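Local coordinates for chitin oligosaccahride binding protein NagB1 (Paenibacillus sp. FPU-7, PDB 7EHP) that binds chitin oligosaccharides of N-acetylglucosamine in the cleft between its two lobes, probably to hand them to a membrane importer, at residues 42-47 with 164-169; 149-152 with 156-159; 95-100 with 308-313; 11-16 with 253-258. One frame throughout, in Å; residues are numbered along the deposited sequence.

How the interactions relate
Interactions 1 and 4 both run between the two lobes that a solute-binding protein closes over its ligand, and their centres lie about 20 Å apart. Interaction 1 touches the bound sugar, whereas interaction 4 ties the start of helix 15-31 to a loop of the other lobe. Interactions 2 and 3 each lie within one lobe, with centres about 40 Å apart on opposite sides of the chain's centre. Along the sequence come 11-16, 42-47, 95-100, 149-152, 156-159, 164-169, 253-258 and 308-313. The chain thus leaves the first lobe, builds the second, where interaction 2 lies, and is back in the first lobe by 308-313, as expected of a fold whose lobes are joined by crossing segments.

Interaction 1 of 4, residues 42-47 with 164-169; sequences VEDKVN and DGWVAN. With NAG (2-acetamido-2-deoxy-beta-D-glucopyranose), chain C; NAG (2-acetamido-2-deoxy-beta-D-glucopyranose), chain B.
Lys45, in the first turn of helix 44-58, reaches across the sugar-binding cleft of this two-lobed solute-binding protein to Asp164 and Trp166, just ahead of and within the first turn of helix 165-180. Its CG sits between the backbone N and the carbonyl carbon (chi1 67°), and beyond CG the chain is extended, which carries NZ across to Asp164. CB lies 4.2 Å from Trp166 CD1 and also near the acetyl methyl of the chain C NAG; CD and CE pass Asp164 OD1, CE at 3.3 Å; NZ ends in a salt bridge with the same OD1 at 2.6 Å. A long, flexible cation suits this span. The lysine nitrogen meets OD1 on the anti side, 23° out of the carboxylate plane, while OD2 of Asp164 accepts from the backbone N of Tyr225, which helps fix the carboxylate.

Trp166 offers one indole face to the acetamido group of the chain C NAG, whose C8 comes to 3.5 Å from NE1; Val167 CG2 backs the opposite face. This broad apolar plate suits an N-acetyl sugar. Asp44 supplies the polar complement, its OD2 accepting a hydrogen bond from O6 of the chain B NAG at 2.6 Å. Between the lobes one water lies in the indole plane at the ring edge, accepting from Trp166 NE1 and donating to Asp44 OD1, each at 2.8 Å.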
loop_
_atom_site.group_PDB
_atom_site.type_symbol
_atom_site.label_atom_id
_atom_site.label_comp_id
_atom_site.label_asym_id
_atom_site.label_seq_id
_atom_site.Cartn_x
_atom_site.Cartn_y
_atom_site.Cartn_z
ATOM N N VAL A 42 8.965 -2.684 -13.350
ATOM C CA VAL A 42 9.329 -3.878 -12.604
ATOM C C VAL A 42 8.212 -4.141 -11.608
ATOM O O VAL A 42 7.758 -3.214 -10.925
ATOM C CB VAL A 42 10.690 -3.708 -11.896
ATOM C CG1 VAL A 42 11.008 -4.908 -11.010
ATOM C CG2 VAL A 42 11.808 -3.481 -12.925
ATOM N N GLU A 43 7.745 -5.387 -11.551
ATOM C CA GLU A 43 6.671 -5.740 -10.634
ATOM C C GLU A 43 6.982 -5.257 -9.227
ATOM O O GLU A 43 8.114 -5.380 -8.754
ATOM C CB GLU A 43 6.443 -7.254 -10.619
ATOM C CG GLU A 43 5.159 -7.629 -9.895
ATOM C CD GLU A 43 4.977 -9.138 -9.769
ATOM O OE1 GLU A 43 5.974 -9.838 -9.525
ATOM O OE2 GLU A 43 3.844 -9.622 -9.928
ATOM N N ASP A 44 5.947 -4.721 -8.563
ATOM C CA ASP A 44 6.055 -4.066 -7.262
ATOM C C ASP A 44 6.957 -4.788 -6.262
ATOM O O ASP A 44 7.947 -4.219 -5.788
ATOM C CB ASP A 44 4.648 -3.858 -6.667
ATOM C CG ASP A 44 3.803 -5.148 -6.584
ATOM O OD1 ASP A 44 4.314 -6.281 -6.745
ATOM O OD2 ASP A 44 2.582 -5.013 -6.355
ATOM N N LYS A 45 6.606 -6.028 -5.893
ATOM C CA LYS A 45 7.385 -6.746 -4.895
ATOM C C LYS A 45 8.789 -7.057 -5.394
ATOM O O LYS A 45 9.726 -7.130 -4.596
ATOM C CB LYS A 45 6.670 -8.040 -4.503
ATOM C CG LYS A 45 6.588 -9.086 -5.623
ATOM C CD LYS A 45 5.859 -10.344 -5.155
ATOM C CE LYS A 45 6.137 -11.504 -6.101
ATOM N NZ LYS A 45 5.531 -12.791 -5.657
ATOM N N VAL A 46 8.954 -7.273 -6.700
ATOM C CA VAL A 46 10.292 -7.502 -7.228
ATOM C C VAL A 46 11.125 -6.228 -7.114
ATOM O O VAL A 46 12.264 -6.252 -6.635
ATOM C CB VAL A 46 10.224 -8.005 -8.680
ATOM C CG1 VAL A 46 11.632 -8.032 -9.285
ATOM C CG2 VAL A 46 9.540 -9.368 -8.756
ATOM N N ASN A 47 10.563 -5.094 -7.542
ATOM C CA ASN A 47 11.280 -3.828 -7.435
ATOM C C ASN A 47 11.663 -3.530 -5.994
ATOM O O ASN A 47 12.834 -3.266 -5.683
ATOM C CB ASN A 47 10.419 -2.691 -7.978
ATOM C CG ASN A 47 11.166 -1.372 -7.988
ATOM O OD1 ASN A 47 12.252 -1.297 -8.533
ATOM N ND2 ASN A 47 10.600 -0.339 -7.355
ATOM N N ASP A 164 1.568 -13.769 -3.579
ATOM C CA ASP A 164 2.428 -12.643 -3.241
ATOM C C ASP A 164 2.293 -12.365 -1.744
ATOM O O ASP A 164 1.215 -12.003 -1.265
ATOM C CB ASP A 164 2.066 -11.413 -4.079
ATOM C CG ASP A 164 2.030 -11.726 -5.573
ATOM O OD1 ASP A 164 2.946 -12.431 -6.049
ATOM O OD2 ASP A 164 1.100 -11.273 -6.272
ATOM N N GLY A 165 3.381 -12.545 -1.003
ATOM C CA GLY A 165 3.252 -12.623 0.440
ATOM C C GLY A 165 2.752 -11.344 1.083
ATOM O O GLY A 165 2.036 -11.393 2.084
ATOM N N TRP A 166 3.119 -10.187 0.525
ATOM C CA TRP A 166 2.750 -8.919 1.142
ATOM C C TRP A 166 1.240 -8.740 1.190
ATOM O O TRP A 166 0.730 -8.017 2.053
ATOM C CB TRP A 166 3.416 -7.750 0.385
ATOM C CG TRP A 166 2.818 -7.503 -0.964
ATOM C CD1 TRP A 166 3.190 -8.083 -2.162
ATOM C CD2 TRP A 166 1.728 -6.628 -1.264
ATOM N NE1 TRP A 166 2.385 -7.618 -3.178
ATOM C CE2 TRP A 166 1.483 -6.721 -2.653
ATOM C CE3 TRP A 166 0.943 -5.761 -0.498
ATOM C CZ2 TRP A 166 0.480 -5.977 -3.285
ATOM C CZ3 TRP A 166 -0.053 -5.018 -1.129
ATOM C CH2 TRP A 166 -0.278 -5.136 -2.503
ATOM N N VAL A 167 0.508 -9.388 0.276
ATOM C CA VAL A 167 -0.947 -9.235 0.229
ATOM C C VAL A 167 -1.582 -9.745 1.517
ATOM O O VAL A 167 -2.540 -9.157 2.034
ATOM C CB VAL A 167 -1.521 -9.964 -1.001
ATOM C CG1 VAL A 167 -3.020 -9.829 -1.045
ATOM C CG2 VAL A 167 -0.889 -9.427 -2.290
ATOM N N ALA A 168 -1.069 -10.859 2.044
ATOM C CA ALA A 168 -1.646 -11.453 3.247
ATOM C C ALA A 168 -1.468 -10.543 4.461
ATOM O O ALA A 168 -2.272 -10.588 5.400
ATOM C CB ALA A 168 -1.005 -12.820 3.501
ATOM N N ASN A 169 -0.449 -9.689 4.439
ATOM C CA ASN A 169 -0.156 -8.831 5.574
ATOM C C ASN A 169 -1.046 -7.599 5.643
ATOM O O ASN A 169 -1.025 -6.905 6.667
ATOM C CB ASN A 169 1.324 -8.425 5.538
ATOM C CG ASN A 169 2.217 -9.574 5.899
ATOM O OD1 ASN A 169 1.742 -10.575 6.444
ATOM N ND2 ASN A 169 3.496 -9.467 5.587
HETATM C C1 NAG C . 1.814 -1.379 -1.423
HETATM C C2 NAG C . 2.991 -2.172 -0.864
HETATM C C3 NAG C . 2.748 -2.511 0.599
HETATM C C4 NAG C . 2.474 -1.238 1.385
HETATM C C5 NAG C . 1.322 -0.462 0.749
HETATM C C6 NAG C . 1.053 0.867 1.418
HETATM C C7 NAG C . 4.455 -3.619 -2.206
HETATM C C8 NAG C . 4.569 -4.900 -2.954
HETATM N N2 NAG C . 3.263 -3.372 -1.643
HETATM O O3 NAG C . 3.894 -3.161 1.124
HETATM O O4 NAG C . 2.127 -1.547 2.728
HETATM O O5 NAG C . 1.605 -0.190 -0.630
HETATM O O6 NAG C . 2.226 1.666 1.512
HETATM O O7 NAG C . 5.406 -2.837 -2.102
HETATM C C1 NAG B . 0.921 0.963 -6.018
HETATM C C2 NAG B . 0.825 1.791 -4.738
HETATM C C3 NAG B . 1.530 1.068 -3.591
HETATM C C4 NAG B . 1.114 -0.404 -3.500
HETATM C C5 NAG B . 1.093 -1.060 -4.888
HETATM C C6 NAG B . 0.565 -2.479 -4.924
HETATM C C7 NAG B . 0.699 4.157 -5.416
HETATM C C8 NAG B . 1.440 5.460 -5.487
HETATM N N2 NAG B . 1.385 3.123 -4.918
HETATM O O1 NAG B . 0.317 1.644 -7.063
HETATM O O3 NAG B . 1.264 1.766 -2.376
HETATM O O4 NAG B . 2.135 -1.085 -2.780
HETATM O O5 NAG B . 0.309 -0.291 -5.810
HETATM O O6 NAG B . 0.881 -3.089 -6.173
HETATM O O7 NAG B . -0.464 4.048 -5.803
HETATM O O HOH W 1 1.713 -9.452 -8.314
HETATM O O HOH W 2 2.942 -12.597 -9.220
HETATM O O HOH W 3 2.977 -8.546 -5.769
HETATM O O HOH W 4 6.191 -13.324 -2.290
#

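Interaction 2 of 4, residues 149-152 with 156-159; sequences KAKA and VPFA
Pro157 packs its ring against Ala150 and Lys151, two neighbouring residues in the last turn of helix 140-152. The chain comes straight back after a loop of three residues, and so the backbones are close: the CA atoms of Ala150 and Pro157 are 5.6 Å apart, and those of Lys151 and Val156 5.7 Å. No hydrogen bond joins the two segments, and the contact is purely one of carbon against carbon. The closest approach is made by CG, the puckered corner of the proline ring in its C-gamma exo form, which sits 4.0 Å from Lys151 CB. Ala150 directs its methyl group at the strand, CB lying 4.3 Å from Pro157 CA and 4.5 Å from Pro157 CG; a side chain this small lets the helix come near, and the same methyl also touches Ala238 of strand 237-243.

Lys151 uses only the root of its side chain here. CG stands opposite the backbone N (chi1 -155°), from where the chain runs extended until it bends at its last torsion (chi4 57°), and NZ gives its hydrogen bond to the backbone O of Gly214. Lysine suits this flank because its CB can lie against the proline while the amine reaches a polar partner. Proline fits the opposing site because its ring is rigid and apolar and holds phi near -62° where the chain turns a corner; Ala147 and Tyr215 also touch it. With Val156 bonded to the backbones of Arg236 and Ala238, this is a helix-loop-strand unit of an alpha/beta lobe, the strand lying parallel to strand 237-243.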
loop_
_atom_site.group_PDB
_atom_site.type_symbol
_atom_site.label_atom_id
_atom_site.label_comp_id
_atom_site.label_asym_id
_atom_site.label_seq_id
_atom_site.Cartn_x
_atom_site.Cartn_y
_atom_site.Cartn_z
ATOM N N LYS A 149 -23.365 -15.455 6.221
ATOM C CA LYS A 149 -24.439 -15.369 5.230
ATOM C C LYS A 149 -23.887 -15.342 3.813
ATOM O O LYS A 149 -24.437 -15.993 2.915
ATOM C CB LYS A 149 -25.298 -14.129 5.488
ATOM C CG LYS A 149 -26.009 -14.150 6.842
ATOM C CD LYS A 149 -27.094 -13.102 6.952
ATOM C CE LYS A 149 -27.902 -13.318 8.231
ATOM N NZ LYS A 149 -28.402 -12.034 8.788
ATOM N N ALA A 150 -22.804 -14.592 3.588
ATOM C CA ALA A 150 -22.198 -14.570 2.262
ATOM C C ALA A 150 -21.819 -15.976 1.831
ATOM O O ALA A 150 -22.141 -16.409 0.716
ATOM C CB ALA A 150 -20.970 -13.649 2.249
ATOM N N LYS A 151 -21.133 -16.707 2.715
ATOM C CA LYS A 151 -20.695 -18.059 2.386
ATOM C C LYS A 151 -21.884 -18.988 2.188
ATOM O O LYS A 151 -21.878 -19.837 1.287
ATOM C CB LYS A 151 -19.784 -18.585 3.488
ATOM C CG LYS A 151 -18.814 -19.659 3.047
ATOM C CD LYS A 151 -17.833 -19.951 4.177
ATOM C CE LYS A 151 -16.940 -21.115 3.839
ATOM N NZ LYS A 151 -16.209 -20.858 2.557
ATOM N N ALA A 152 -22.906 -18.853 3.031
ATOM C CA ALA A 152 -24.081 -19.707 2.895
ATOM C C ALA A 152 -24.706 -19.555 1.517
ATOM O O ALA A 152 -25.179 -20.542 0.939
ATOM C CB ALA A 152 -25.090 -19.384 3.994
ATOM N N VAL A 156 -17.807 -16.011 -1.851
ATOM C CA VAL A 156 -16.602 -15.929 -1.026
ATOM C C VAL A 156 -16.734 -14.706 -0.128
ATOM O O VAL A 156 -17.046 -13.616 -0.630
ATOM C CB VAL A 156 -15.351 -15.836 -1.915
ATOM C CG1 VAL A 156 -14.110 -15.540 -1.086
ATOM C CG2 VAL A 156 -15.162 -17.116 -2.702
ATOM N N PRO A 157 -16.578 -14.825 1.190
ATOM C CA PRO A 157 -16.681 -13.626 2.033
ATOM C C PRO A 157 -15.615 -12.581 1.694
ATOM O O PRO A 157 -15.952 -11.436 1.373
ATOM C CB PRO A 157 -16.508 -14.186 3.445
ATOM C CG PRO A 157 -17.092 -15.587 3.311
ATOM C CD PRO A 157 -16.482 -16.046 2.007
ATOM N N PHE A 158 -14.338 -12.954 1.758
ATOM C CA PHE A 158 -13.234 -12.045 1.456
ATOM C C PHE A 158 -12.466 -12.612 0.270
ATOM O O PHE A 158 -11.765 -13.622 0.417
ATOM C CB PHE A 158 -12.276 -11.879 2.649
ATOM C CG PHE A 158 -12.774 -10.973 3.734
ATOM C CD1 PHE A 158 -12.699 -9.601 3.599
ATOM C CD2 PHE A 158 -13.254 -11.502 4.931
ATOM C CE1 PHE A 158 -13.158 -8.763 4.608
ATOM C CE2 PHE A 158 -13.694 -10.673 5.959
ATOM C CZ PHE A 158 -13.646 -9.302 5.797
ATOM N N ALA A 159 -12.586 -11.970 -0.896
ATOM C CA ALA A 159 -11.662 -12.252 -1.991
ATOM C C ALA A 159 -10.238 -12.063 -1.487
ATOM O O ALA A 159 -9.939 -11.070 -0.813
ATOM C CB ALA A 159 -11.932 -11.317 -3.179
#

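Interaction 3 of 4, residues 95-100 with 308-313; sequences KDKFPN and YSEEMQ
Phe98 and Tyr308 both turn CG away from the carbonyl carbon and beside the backbone N, with chi1 of -73° for Phe98 and -59° for Tyr308, and this brings their rings together. The phenylalanine CZ is 3.6 Å from Tyr308 CD1, which lies at the edge of the Phe98 ring, near its plane, and CZ also reaches Tyr308 CG at 4.0 Å. The ring centroids are 5.7 Å apart and the planes inclined at 58°, so the pair is oblique. Phenylalanine suits this place as a purely apolar wedge, with Leu113 and Met326 also against it. Tyrosine adds a hydroxyl beyond the contact, where its OH hydrogen-bonds to Leu113 O, pinning the far end of the ring to strand 109-125.

A second, charged pair, partly exposed, spans the same two segments. Lys97 runs out extended, then kinks at its last two torsions, leaving NZ 3.7 Å from Glu310 OE1, a long salt bridge. Lys97 NZ also hydrogen-bonds to Lys327 O, and Glu310 has a stronger partner in Lys314 through OE2. Ser309 begins helix 310-320 as its N-cap, with OG accepting from Met312 N at 3.1 Å; a short hydroxyl side chain is apt there, and its OG caps the first turn of the helix, on which Glu310 lies. The chemistry implies that buried aromatic carbon probably contributes most to joining loop 95-100 to the junction between helices 294-307 and 310-320, while the distant ion pair probably adds a modest electrostatic attraction nearer the solvent.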
loop_
_atom_site.group_PDB
_atom_site.type_symbol
_atom_site.label_atom_id
_atom_site.label_comp_id
_atom_site.label_asym_id
_atom_site.label_seq_id
_atom_site.Cartn_x
_atom_site.Cartn_y
_atom_site.Cartn_z
ATOM N N LYS A 95 6.830 22.777 -1.612
ATOM C CA LYS A 95 7.060 22.075 -0.351
ATOM C C LYS A 95 5.801 22.053 0.507
ATOM O O LYS A 95 5.419 21.018 1.061
ATOM C CB LYS A 95 8.202 22.734 0.416
ATOM C CG LYS A 95 8.399 22.139 1.791
ATOM C CD LYS A 95 9.656 22.658 2.439
ATOM C CE LYS A 95 9.552 22.534 3.955
ATOM N NZ LYS A 95 10.888 22.678 4.606
ATOM N N ASP A 96 5.134 23.182 0.606
ATOM C CA ASP A 96 3.966 23.312 1.459
ATOM C C ASP A 96 2.655 23.025 0.722
ATOM O O ASP A 96 1.586 23.311 1.247
ATOM C CB ASP A 96 4.026 24.685 2.149
ATOM C CG ASP A 96 4.114 25.836 1.162
ATOM O OD1 ASP A 96 4.123 25.563 -0.069
ATOM O OD2 ASP A 96 4.253 27.001 1.612
ATOM N N LYS A 97 2.722 22.400 -0.447
ATOM C CA LYS A 97 1.553 21.803 -1.049
ATOM C C LYS A 97 1.489 20.294 -0.761
ATOM O O LYS A 97 0.544 19.619 -1.187
ATOM C CB LYS A 97 1.519 22.126 -2.568
ATOM C CG LYS A 97 0.334 21.601 -3.408
ATOM C CD LYS A 97 0.343 22.143 -4.865
ATOM C CE LYS A 97 -0.444 23.455 -5.072
ATOM N NZ LYS A 97 -1.929 23.236 -5.119
ATOM N N PHE A 98 2.465 19.763 0.004
ATOM C CA PHE A 98 2.451 18.397 0.532
ATOM C C PHE A 98 2.012 18.408 1.992
ATOM O O PHE A 98 2.802 18.812 2.861
ATOM C CB PHE A 98 3.832 17.758 0.427
ATOM C CG PHE A 98 4.241 17.376 -0.958
ATOM C CD1 PHE A 98 3.833 16.175 -1.507
ATOM C CD2 PHE A 98 5.082 18.188 -1.692
ATOM C CE1 PHE A 98 4.233 15.809 -2.773
ATOM C CE2 PHE A 98 5.491 17.822 -2.963
ATOM C CZ PHE A 98 5.064 16.639 -3.504
ATOM N N PRO A 99 0.810 17.952 2.330
ATOM C CA PRO A 99 0.430 17.924 3.753
ATOM C C PRO A 99 1.320 17.033 4.621
ATOM O O PRO A 99 1.377 17.244 5.843
ATOM C CB PRO A 99 -1.027 17.437 3.717
ATOM C CG PRO A 99 -1.208 16.836 2.343
ATOM C CD PRO A 99 -0.327 17.639 1.449
ATOM N N ASN A 100 2.053 16.080 4.043
ATOM C CA ASN A 100 2.730 15.079 4.873
ATOM C C ASN A 100 3.871 14.447 4.087
ATOM O O ASN A 100 3.634 13.650 3.169
ATOM C CB ASN A 100 1.725 14.028 5.345
ATOM C CG ASN A 100 2.274 13.131 6.433
ATOM O OD1 ASN A 100 3.481 12.884 6.516
ATOM N ND2 ASN A 100 1.376 12.617 7.271
ATOM N N TYR A 308 4.185 16.114 -9.837
ATOM C CA TYR A 308 3.668 16.674 -8.595
ATOM C C TYR A 308 3.004 18.018 -8.889
ATOM O O TYR A 308 3.425 19.085 -8.447
ATOM C CB TYR A 308 4.783 16.780 -7.569
ATOM C CG TYR A 308 5.394 15.435 -7.285
ATOM C CD1 TYR A 308 4.763 14.542 -6.429
ATOM C CD2 TYR A 308 6.598 15.054 -7.876
ATOM C CE1 TYR A 308 5.301 13.291 -6.179
ATOM C CE2 TYR A 308 7.147 13.808 -7.632
ATOM C CZ TYR A 308 6.494 12.933 -6.775
ATOM O OH TYR A 308 7.030 11.700 -6.508
ATOM N N SER A 309 1.925 17.929 -9.649
ATOM C CA SER A 309 1.150 19.080 -10.062
ATOM C C SER A 309 -0.315 18.759 -9.845
ATOM O O SER A 309 -0.715 17.591 -9.793
ATOM C CB SER A 309 1.382 19.417 -11.545
ATOM O OG SER A 309 0.764 18.414 -12.353
ATOM N N GLU A 310 -1.124 19.807 -9.748
ATOM C CA GLU A 310 -2.544 19.574 -9.576
ATOM C C GLU A 310 -3.141 18.903 -10.800
ATOM O O GLU A 310 -4.070 18.086 -10.664
ATOM C CB GLU A 310 -3.245 20.886 -9.206
ATOM C CG GLU A 310 -4.756 20.792 -9.173
ATOM C CD GLU A 310 -5.395 21.850 -8.294
ATOM O OE1 GLU A 310 -4.668 22.470 -7.480
ATOM O OE2 GLU A 310 -6.623 22.048 -8.419
ATOM N N GLU A 311 -2.581 19.174 -11.986
ATOM C CA GLU A 311 -3.052 18.514 -13.202
ATOM C C GLU A 311 -2.895 16.997 -13.100
ATOM O O GLU A 311 -3.828 16.239 -13.383
ATOM C CB GLU A 311 -2.295 19.038 -14.427
ATOM C CG GLU A 311 -2.488 18.141 -15.655
ATOM C CD GLU A 311 -1.561 18.464 -16.816
ATOM O OE1 GLU A 311 -0.619 19.268 -16.647
ATOM O OE2 GLU A 311 -1.772 17.896 -17.902
ATOM N N MET A 312 -1.716 16.529 -12.707
ATOM C CA MET A 312 -1.532 15.089 -12.733
ATOM C C MET A 312 -2.202 14.427 -11.528
ATOM O O MET A 312 -2.759 13.332 -11.653
ATOM C CB MET A 312 -0.046 14.754 -12.802
ATOM C CG MET A 312 0.598 15.082 -14.149
ATOM S SD MET A 312 -0.139 14.143 -15.495
ATOM C CE MET A 312 0.365 15.059 -16.964
ATOM N N GLN A 313 -2.178 15.093 -10.366
ATOM C CA GLN A 313 -2.887 14.593 -9.191
ATOM C C GLN A 313 -4.374 14.422 -9.472
ATOM O O GLN A 313 -4.975 13.401 -9.104
ATOM C CB GLN A 313 -2.675 15.545 -8.014
ATOM C CG GLN A 313 -1.278 15.515 -7.454
ATOM C CD GLN A 313 -1.042 14.325 -6.537
ATOM O OE1 GLN A 313 -1.466 14.328 -5.375
ATOM N NE2 GLN A 313 -0.365 13.303 -7.051
#

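Interaction 4 of 4, residues 11-16 with 253-258; sequences RDDVRL and AGKTKI
Asp13 and Lys255 face each other with their CA atoms 9.7 Å apart, the aspartate in the turn just ahead of helix 15-31 and the lysine in an irregular loop between strands 237-243 and 262-265. The gap is bridged by the lysine, whose chain stays extended beyond CG and brings NZ to 3.0 Å from Asp13 OD1. The pair is a hydrogen-bonded salt bridge, NZ meeting OD1 on the anti side, 29° out of the carboxylate plane. The other oxygen serves two arginines: Arg11 NH2 is 2.9 Å from Asp13 OD2 on its anti lone pair, and Arg233 NH1 makes a salt bridge to the same atom. A carboxylate suits this point, since its two oxygens can be shared among three cations, whose charges it probably offsets in part. A water donates to Asp13 O at 2.7 Å and accepts weakly from Lys255 NZ, adding a second, softer link. Exposed lysine suits the surface, and both Asp13 and Lys255 also touch a crystal neighbour, so crystal packing may influence the details of this link. Together with Arg233 at the end of helix 225-233, the network spans the two lobes near the cleft, consistent with the closed, ligand-bound form of an extracellular solute-binding protein.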
loop_
_atom_site.group_PDB
_atom_site.type_symbol
_atom_site.label_atom_id
_atom_site.label_comp_id
_atom_site.label_asym_id
_atom_site.label_seq_id
_atom_site.Cartn_x
_atom_site.Cartn_y
_atom_site.Cartn_z
ATOM N N ARG A 11 0.939 -3.933 -14.741
ATOM C CA ARG A 11 -0.267 -4.681 -15.071
ATOM C C ARG A 11 -1.057 -3.983 -16.173
ATOM O O ARG A 11 -1.128 -2.748 -16.211
ATOM C CB ARG A 11 -1.142 -4.821 -13.818
ATOM C CG ARG A 11 -0.752 -6.006 -12.964
ATOM C CD ARG A 11 -1.636 -6.162 -11.737
ATOM N NE ARG A 11 -3.070 -6.281 -12.020
ATOM C CZ ARG A 11 -4.003 -6.102 -11.080
ATOM N NH1 ARG A 11 -3.624 -5.801 -9.840
ATOM N NH2 ARG A 11 -5.300 -6.215 -11.369
ATOM N N ASP A 12 -1.660 -4.779 -17.073
ATOM C CA ASP A 12 -2.547 -4.197 -18.079
ATOM C C ASP A 12 -3.689 -3.432 -17.427
ATOM O O ASP A 12 -4.140 -2.405 -17.956
ATOM C CB ASP A 12 -3.140 -5.270 -19.005
ATOM C CG ASP A 12 -2.095 -6.010 -19.820
ATOM O OD1 ASP A 12 -0.997 -5.470 -20.117
ATOM O OD2 ASP A 12 -2.394 -7.168 -20.162
ATOM N N ASP A 13 -4.200 -3.937 -16.297
ATOM C CA ASP A 13 -5.279 -3.235 -15.612
ATOM C C ASP A 13 -4.895 -1.804 -15.221
ATOM O O ASP A 13 -5.778 -0.943 -15.141
ATOM C CB ASP A 13 -5.726 -4.003 -14.360
ATOM C CG ASP A 13 -6.647 -5.168 -14.678
ATOM O OD1 ASP A 13 -7.223 -5.211 -15.803
ATOM O OD2 ASP A 13 -6.789 -6.042 -13.799
ATOM N N VAL A 14 -3.616 -1.527 -14.933
ATOM C CA VAL A 14 -3.231 -0.159 -14.552
ATOM C C VAL A 14 -2.633 0.600 -15.736
ATOM O O VAL A 14 -1.799 1.497 -15.557
ATOM C CB VAL A 14 -2.260 -0.131 -13.350
ATOM C CG1 VAL A 14 -2.916 -0.735 -12.099
ATOM C CG2 VAL A 14 -0.906 -0.802 -13.675
ATOM N N ARG A 15 -3.079 0.265 -16.950
ATOM C CA ARG A 15 -2.546 0.896 -18.156
ATOM C C ARG A 15 -2.658 2.419 -18.113
ATOM O O ARG A 15 -1.736 3.128 -18.538
ATOM C CB ARG A 15 -3.261 0.327 -19.386
ATOM C CG ARG A 15 -2.973 1.045 -20.700
ATOM C CD ARG A 15 -1.517 0.926 -21.137
ATOM N NE ARG A 15 -1.185 1.920 -22.160
ATOM C CZ ARG A 15 0.032 2.437 -22.340
ATOM N NH1 ARG A 15 1.052 2.041 -21.579
ATOM N NH2 ARG A 15 0.235 3.342 -23.296
ATOM N N LEU A 16 -3.767 2.957 -17.603
ATOM C CA LEU A 16 -3.887 4.417 -17.579
ATOM C C LEU A 16 -2.789 5.060 -16.732
ATOM O O LEU A 16 -2.291 6.143 -17.077
ATOM C CB LEU A 16 -5.267 4.831 -17.065
ATOM C CG LEU A 16 -6.409 4.539 -18.039
ATOM C CD1 LEU A 16 -7.740 4.680 -17.320
ATOM C CD2 LEU A 16 -6.343 5.466 -19.254
ATOM N N ALA A 253 -15.774 -0.072 -17.528
ATOM C CA ALA A 253 -15.808 -0.710 -18.841
ATOM C C ALA A 253 -16.372 -2.128 -18.818
ATOM O O ALA A 253 -17.211 -2.465 -17.974
ATOM C CB ALA A 253 -14.406 -0.711 -19.462
ATOM N N GLY A 254 -15.923 -2.955 -19.762
ATOM C CA GLY A 254 -16.390 -4.320 -19.909
ATOM C C GLY A 254 -15.530 -5.338 -19.191
ATOM O O GLY A 254 -15.254 -6.422 -19.714
ATOM N N LYS A 255 -15.080 -4.983 -17.991
ATOM C CA LYS A 255 -14.465 -5.918 -17.064
ATOM C C LYS A 255 -15.306 -6.157 -15.829
ATOM O O LYS A 255 -15.305 -7.265 -15.282
ATOM C CB LYS A 255 -13.116 -5.388 -16.589
ATOM C CG LYS A 255 -12.028 -5.407 -17.597
ATOM C CD LYS A 255 -10.866 -4.682 -16.992
ATOM C CE LYS A 255 -9.743 -4.553 -17.975
ATOM N NZ LYS A 255 -8.841 -3.430 -17.635
ATOM N N THR A 256 -16.017 -5.126 -15.398
ATOM C CA THR A 256 -16.596 -5.036 -14.070
ATOM C C THR A 256 -18.109 -5.168 -14.179
ATOM O O THR A 256 -18.782 -4.282 -14.722
ATOM C CB THR A 256 -16.200 -3.711 -13.425
ATOM O OG1 THR A 256 -14.765 -3.612 -13.391
ATOM C CG2 THR A 256 -16.787 -3.605 -12.004
ATOM N N LYS A 257 -18.634 -6.284 -13.671
ATOM C CA LYS A 257 -20.078 -6.451 -13.559
ATOM C C LYS A 257 -20.690 -5.354 -12.703
ATOM O O LYS A 257 -21.729 -4.779 -13.051
ATOM C CB LYS A 257 -20.386 -7.811 -12.937
ATOM C CG LYS A 257 -19.837 -8.987 -13.713
ATOM C CD LYS A 257 -20.055 -10.286 -12.961
ATOM C CE LYS A 257 -19.569 -11.477 -13.783
ATOM N NZ LYS A 257 -18.106 -11.408 -14.049
ATOM N N ILE A 258 -20.025 -5.029 -11.596
ATOM C CA ILE A 258 -20.647 -4.470 -10.406
ATOM C C ILE A 258 -20.104 -3.075 -10.102
ATOM O O ILE A 258 -19.902 -2.721 -8.935
ATOM C CB ILE A 258 -20.409 -5.433 -9.229
ATOM C CG1 ILE A 258 -18.899 -5.601 -9.008
ATOM C CG2 ILE A 258 -21.059 -6.796 -9.498
ATOM C CD1 ILE A 258 -18.514 -6.068 -7.630
HETATM O O HOH W 5 -8.415 -0.971 -15.818
#